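Local coordinates for mating-type switching protein swi5 (Schizosaccharomyces pombe, PDB 3VIQ), which is required for normal mating-type switching and, together with its partner Sfr1, takes part in Rhp51-dependent recombinational repair of DNA, at residues Ser23-Leu28 and Lys32-Lys37; Glu66-Thr71 and Phe76-Val81. All blocks are in the same frame, centred on the assembly; numbering follows the deposited sequence. Where two conformers were deposited one is given.

Contact 1: residues Ser23-Leu28 and Lys32-Lys37; sequences SLQDAL and KNRDAK
Arg-34 reaches back across a helix-loop-helix corner, from the loop before helix 36-67 to Leu-28 and Gln-25 in the last turns of helix 3-29. From CB the chain runs to CG, which passes the backbone O of Leu-28 at 3.9 Å, and straight on to CD. A bend at chi3 (61°) then carries it through NE and turns the guanidinium so that one of its faces rests, off centre, on Leu-28, with CZ 3.8 Å from Leu-28 CB. NH1 passes 3.5 Å from Leu-28 O, which lies off the guanidinium plane rather than ahead of the nitrogen. NH2 goes to Gln-25 OE1 at 2.9 Å, a weak hydrogen bond with an N-H...O angle of 119°, the amide and guanidinium planes being turned 46° apart. NH2 also donates to a water at 2.6 Å, and this water in turn donates to the backbone O of Gln-25. Two conformers of Arg-34 were deposited, so these links hold for one of them and are tentative. Further along the leucine, CD2 approaches Arg-34 O at 3.6 Å and Ala-36 CB more loosely at 4.5 Å; Ala-26 of the Sfr1 chain packs on Leu-28, and Ala-29 of the same chain on Ala-36. The loop is also held from the Sfr1 side, where Glu-33 of that chain accepts from the backbone N atoms of Lys-32 and Asn-33. Asp-35 is the N-cap of helix 36-67, and its own backbone N closes an Asx turn, donating at 3.2 Å to Asn-33 OD1 from above the carbonyl plane.

Contact 2: residues Glu66-Thr71 and Phe76-Val81; sequences EHEKCT and FDRFGV
Arg-78 NH1 faces both carboxylate oxygens of Glu-68, lying 3.3 Å from OE1 and 3.5 Å from OE2. The pair is a salt bridge, and its hydrogen bond to OE1 is weak, with an N-H...O angle of 121°. The acid comes to the edge of the guanidinium, near its plane, but the two flat groups are turned 60° apart, so they do not form the coplanar, two-pronged pairing. Span is achieved by shape: Arg-78 has CG anti to its backbone N (chi1 170°) and stays extended to NE, while Glu-68 is bent at chi2. Against the arginine chain lies the ring of Phe-79, with Arg-78 CG over the centre of its face and CE2 near the rim of the guanidinium. Phe-79 itself sits on Ile-61 of helix 36-67, and Phe-76 on Leu-58. Gln-54 of the Sfr1 chain donates through NE2 to Arg-78 O, joining this helical turn to the partner as well. The helix ends that bring the two charged residues together each close with a Schellman motif. At Gly-80, Val-81 N bonds to Phe-76 O at 3.0 Å and Gly-80 N to Asp-77 O at 3.1 Å; at Lys-69, the backbone N returns to Glu-66 O at 3.0 Å. The arrangement is a helix-loop-helix reversal in which a weakly bonded helical turn, about 76-79, folds back against the last turns of helix 36-67, both closed by Schellman caps.

In the fold
Helix 36-67 is common to both contacts: contact 1 adjoins its N-terminal end and contact 2 its C-terminal end, on opposite sides of the chain's centre, with centres 46 Å apart and no touch between them. Contact 1 is partly buried and mixes chemistries: an apolar leucine against the guanidinium face, a neutral amide that takes a weak bond, and a water that links the arginine to a backbone carbonyl. Contact 2 is a surface contact with a much smaller interface, carried by a single pair of opposite charges. In each an arginine reaches back to the preceding helix, from within the loop in contact 1 and from beyond it in contact 2, and in each Sfr1 residues pack alongside.

Contact 1: residues Ser23-Leu28 and Lys32-Lys37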
loop_
_atom_site.group_PDB
_atom_site.type_symbol
_atom_site.label_atom_id
_atom_site.label_comp_id
_atom_site.label_asym_id
_atom_site.label_seq_id
_atom_site.Cartn_x
_atom_site.Cartn_y
_atom_site.Cartn_z
ATOM N N SER B 23 -25.816 -17.777 6.528
ATOM C CA SER B 23 -25.514 -16.849 5.450
ATOM C C SER B 23 -24.025 -16.868 5.075
ATOM O O SER B 23 -23.671 -16.816 3.908
ATOM C CB SER B 23 -25.952 -15.439 5.838
ATOM O OG SER B 23 -27.356 -15.410 5.961
ATOM N N LEU B 24 -23.158 -16.956 6.070
ATOM C CA LEU B 24 -21.731 -17.023 5.808
ATOM C C LEU B 24 -21.391 -18.301 5.018
ATOM O O LEU B 24 -20.634 -18.244 4.061
ATOM C CB LEU B 24 -20.949 -16.961 7.114
ATOM C CG LEU B 24 -19.438 -17.122 7.028
ATOM C CD1 LEU B 24 -18.851 -16.032 6.155
ATOM C CD2 LEU B 24 -18.846 -17.106 8.422
ATOM N N GLN B 25 -21.940 -19.451 5.411
ATOM C CA GLN B 25 -21.723 -20.689 4.636
ATOM C C GLN B 25 -22.163 -20.573 3.189
ATOM O O GLN B 25 -21.461 -21.052 2.297
ATOM C CB GLN B 25 -22.386 -21.920 5.281
ATOM C CG GLN B 25 -21.626 -22.468 6.512
ATOM C CD GLN B 25 -20.110 -22.367 6.327
ATOM O OE1 GLN B 25 -19.530 -23.079 5.499
ATOM N NE2 GLN B 25 -19.472 -21.430 7.050
ATOM N N ASP B 26 -23.312 -19.950 2.951
ATOM C CA ASP B 26 -23.769 -19.703 1.582
ATOM C C ASP B 26 -22.833 -18.748 0.849
ATOM O O ASP B 26 -22.574 -18.953 -0.335
ATOM C CB ASP B 26 -25.168 -19.103 1.560
ATOM C CG ASP B 26 -26.232 -20.072 2.023
ATOM O OD1 ASP B 26 -25.925 -21.250 2.331
ATOM O OD2 ASP B 26 -27.398 -19.644 2.066
ATOM N N ALA B 27 -22.332 -17.705 1.528
ATOM C CA ALA B 27 -21.446 -16.777 0.846
ATOM C C ALA B 27 -20.134 -17.451 0.485
ATOM O O ALA B 27 -19.668 -17.306 -0.625
ATOM C CB ALA B 27 -21.233 -15.509 1.640
ATOM N N LEU B 28 -19.569 -18.235 1.395
ATOM C CA LEU B 28 -18.307 -18.943 1.141
ATOM C C LEU B 28 -18.419 -19.971 0.031
ATOM O O LEU B 28 -17.430 -20.259 -0.658
ATOM C CB LEU B 28 -17.820 -19.645 2.403
ATOM C CG LEU B 28 -17.392 -18.691 3.518
ATOM C CD1 LEU B 28 -16.961 -19.473 4.759
ATOM C CD2 LEU B 28 -16.268 -17.746 3.029
ATOM N N LYS B 32 -14.348 -19.540 -5.253
ATOM C CA LYS B 32 -13.362 -20.527 -5.685
ATOM C C LYS B 32 -12.434 -20.852 -4.535
ATOM O O LYS B 32 -12.078 -21.996 -4.324
ATOM C CB LYS B 32 -12.537 -19.987 -6.864
ATOM C CG LYS B 32 -11.480 -20.960 -7.388
ATOM C CD LYS B 32 -10.950 -20.565 -8.797
ATOM C CE LYS B 32 -9.758 -21.448 -9.221
ATOM N NZ LYS B 32 -9.836 -21.929 -10.634
ATOM N N ASN B 33 -12.032 -19.830 -3.798
ATOM C CA ASN B 33 -11.161 -20.001 -2.660
ATOM C C ASN B 33 -11.922 -19.597 -1.377
ATOM O O ASN B 33 -12.389 -18.481 -1.257
ATOM C CB ASN B 33 -9.895 -19.174 -2.887
ATOM C CG ASN B 33 -8.943 -19.222 -1.711
ATOM O OD1 ASN B 33 -9.056 -20.089 -0.845
ATOM N ND2 ASN B 33 -8.004 -18.270 -1.661
ATOM N N ARG B 34 -12.047 -20.517 -0.424
ATOM C CA ARG B 34 -12.867 -20.242 0.759
ATOM C C ARG B 34 -12.169 -19.304 1.758
ATOM O O ARG B 34 -12.823 -18.687 2.589
ATOM C CB ARG B 34 -13.336 -21.553 1.386
ATOM C CG ARG B 34 -14.274 -22.349 0.439
ATOM C CD ARG B 34 -14.771 -23.674 1.030
ATOM N NE ARG B 34 -15.556 -23.497 2.252
ATOM C CZ ARG B 34 -16.874 -23.323 2.291
ATOM N NH1 ARG B 34 -17.584 -23.284 1.168
ATOM N NH2 ARG B 34 -17.486 -23.182 3.462
ATOM N N ASP B 35 -10.854 -19.169 1.644
ATOM C CA ASP B 35 -10.115 -18.197 2.442
ATOM C C ASP B 35 -10.325 -16.773 1.890
ATOM O O ASP B 35 -9.438 -16.226 1.249
ATOM C CB ASP B 35 -8.615 -18.529 2.455
ATOM C CG ASP B 35 -7.838 -17.732 3.508
ATOM O OD1 ASP B 35 -8.390 -16.778 4.096
ATOM O OD2 ASP B 35 -6.659 -18.067 3.750
ATOM N N ALA B 36 -11.485 -16.183 2.187
ATOM C CA ALA B 36 -11.877 -14.897 1.626
ATOM C C ALA B 36 -10.957 -13.781 2.067
ATOM O O ALA B 36 -10.758 -12.813 1.339
ATOM C CB ALA B 36 -13.326 -14.552 2.013
ATOM N N LYS B 37 -10.429 -13.890 3.279
ATOM C CA LYS B 37 -9.555 -12.846 3.833
ATOM C C LYS B 37 -8.238 -12.742 3.059
ATOM O O LYS B 37 -7.747 -11.667 2.798
ATOM C CB LYS B 37 -9.283 -13.157 5.303
ATOM C CG LYS B 37 -8.637 -12.065 6.113
ATOM C CD LYS B 37 -8.597 -12.481 7.610
ATOM C CE LYS B 37 -8.891 -11.316 8.549
ATOM N NZ LYS B 37 -10.227 -10.711 8.278
HETATM O O HOH W 1 -19.920 -22.951 2.598
#

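Contact 2: residues Glu66-Thr71 and Phe76-Val81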
loop_
_atom_site.group_PDB
_atom_site.type_symbol
_atom_site.label_atom_id
_atom_site.label_comp_id
_atom_site.label_asym_id
_atom_site.label_seq_id
_atom_site.Cartn_x
_atom_site.Cartn_y
_atom_site.Cartn_z
ATOM N N GLU B 66 9.363 17.460 -19.207
ATOM C CA GLU B 66 9.505 18.888 -19.040
ATOM C C GLU B 66 10.848 19.341 -19.632
ATOM O O GLU B 66 10.887 20.261 -20.454
ATOM C CB GLU B 66 9.347 19.284 -17.568
ATOM C CG GLU B 66 9.305 20.787 -17.366
ATOM C CD GLU B 66 8.248 21.456 -18.245
ATOM O OE1 GLU B 66 7.092 21.558 -17.767
ATOM O OE2 GLU B 66 8.577 21.858 -19.402
ATOM N N HIS B 67 11.920 18.635 -19.263
ATOM C CA HIS B 67 13.253 18.890 -19.809
ATOM C C HIS B 67 13.302 18.755 -21.331
ATOM O O HIS B 67 14.053 19.469 -21.968
ATOM C CB HIS B 67 14.311 17.964 -19.204
ATOM C CG HIS B 67 14.448 18.080 -17.720
ATOM N ND1 HIS B 67 14.786 17.009 -16.917
ATOM C CD2 HIS B 67 14.278 19.137 -16.888
ATOM C CE1 HIS B 67 14.816 17.401 -15.656
ATOM N NE2 HIS B 67 14.514 18.687 -15.611
ATOM N N GLU B 68 12.520 17.848 -21.909
ATOM C CA GLU B 68 12.457 17.690 -23.382
ATOM C C GLU B 68 11.389 18.535 -24.082
ATOM O O GLU B 68 11.232 18.424 -25.281
ATOM C CB GLU B 68 12.256 16.225 -23.755
ATOM C CG GLU B 68 13.273 15.320 -23.117
ATOM C CD GLU B 68 13.710 14.203 -24.015
ATOM O OE1 GLU B 68 12.854 13.591 -24.685
ATOM O OE2 GLU B 68 14.919 13.927 -24.044
ATOM N N LYS B 69 10.651 19.358 -23.340
ATOM C CA LYS B 69 9.659 20.254 -23.925
ATOM C C LYS B 69 8.633 19.520 -24.779
ATOM O O LYS B 69 8.437 19.838 -25.941
ATOM C CB LYS B 69 10.369 21.350 -24.727
ATOM C CG LYS B 69 11.309 22.220 -23.871
ATOM C CD LYS B 69 10.530 23.135 -22.935
ATOM C CE LYS B 69 11.306 23.468 -21.645
ATOM N NZ LYS B 69 12.425 24.427 -21.879
ATOM N N CYS B 70 7.980 18.523 -24.184
ATOM C CA CYS B 70 6.954 17.743 -24.877
ATOM C C CYS B 70 5.925 17.227 -23.916
ATOM O O CYS B 70 6.087 17.283 -22.678
ATOM C CB CYS B 70 7.567 16.573 -25.639
ATOM S SG CYS B 70 8.229 15.217 -24.614
ATOM N N THR B 71 4.837 16.742 -24.496
ATOM C CA THR B 71 3.767 16.162 -23.710
ATOM C C THR B 71 4.218 14.793 -23.292
ATOM O O THR B 71 4.960 14.119 -24.032
ATOM C CB THR B 71 2.480 16.079 -24.485
ATOM O OG1 THR B 71 2.228 17.346 -25.088
ATOM C CG2 THR B 71 1.345 15.739 -23.558
ATOM N N PHE B 76 6.007 7.876 -23.644
ATOM C CA PHE B 76 5.493 6.573 -23.152
ATOM C C PHE B 76 6.168 5.380 -23.822
ATOM O O PHE B 76 6.495 4.391 -23.152
ATOM C CB PHE B 76 3.972 6.522 -23.297
ATOM C CG PHE B 76 3.209 7.278 -22.204
ATOM C CD1 PHE B 76 3.874 8.047 -21.225
ATOM C CD2 PHE B 76 1.814 7.193 -22.142
ATOM C CE1 PHE B 76 3.148 8.730 -20.209
ATOM C CE2 PHE B 76 1.090 7.859 -21.149
ATOM C CZ PHE B 76 1.758 8.634 -20.174
ATOM N N ASP B 77 6.428 5.466 -25.124
ATOM C CA ASP B 77 7.060 4.331 -25.810
ATOM C C ASP B 77 8.469 4.049 -25.328
ATOM O O ASP B 77 8.841 2.896 -25.132
ATOM C CB ASP B 77 7.079 4.527 -27.316
ATOM C CG ASP B 77 5.742 4.289 -27.928
ATOM O OD1 ASP B 77 5.016 3.375 -27.467
ATOM O OD2 ASP B 77 5.403 5.022 -28.870
ATOM N N ARG B 78 9.242 5.109 -25.175
ATOM C CA ARG B 78 10.605 5.040 -24.660
ATOM C C ARG B 78 10.662 4.353 -23.292
ATOM O O ARG B 78 11.624 3.639 -22.982
ATOM C CB ARG B 78 11.149 6.460 -24.535
ATOM C CG ARG B 78 12.461 6.598 -23.799
ATOM C CD ARG B 78 13.123 7.923 -24.148
ATOM N NE ARG B 78 13.974 8.385 -23.061
ATOM C CZ ARG B 78 14.269 9.657 -22.818
ATOM N NH1 ARG B 78 13.794 10.637 -23.591
ATOM N NH2 ARG B 78 15.042 9.945 -21.783
ATOM N N PHE B 79 9.624 4.567 -22.492
ATOM C CA PHE B 79 9.538 3.953 -21.168
ATOM C C PHE B 79 8.743 2.658 -21.071
ATOM O O PHE B 79 8.632 2.109 -19.992
ATOM C CB PHE B 79 9.066 4.995 -20.144
ATOM C CG PHE B 79 10.051 6.109 -19.977
ATOM C CD1 PHE B 79 11.288 5.863 -19.396
ATOM C CD2 PHE B 79 9.787 7.393 -20.473
ATOM C CE1 PHE B 79 12.234 6.883 -19.272
ATOM C CE2 PHE B 79 10.730 8.398 -20.364
ATOM C CZ PHE B 79 11.957 8.138 -19.752
ATOM N N GLY B 80 8.214 2.159 -22.192
ATOM C CA GLY B 80 7.582 0.835 -22.213
ATOM C C GLY B 80 6.144 0.806 -21.737
ATOM O O GLY B 80 5.620 -0.259 -21.426
ATOM N N VAL B 81 5.494 1.962 -21.723
ATOM C CA VAL B 81 4.123 2.073 -21.268
ATOM C C VAL B 81 3.207 2.710 -22.312
ATOM O O VAL B 81 3.655 3.213 -23.335
ATOM C CB VAL B 81 4.016 2.869 -19.960
ATOM C CG1 VAL B 81 4.629 2.077 -18.827
ATOM C CG2 VAL B 81 4.705 4.213 -20.072
#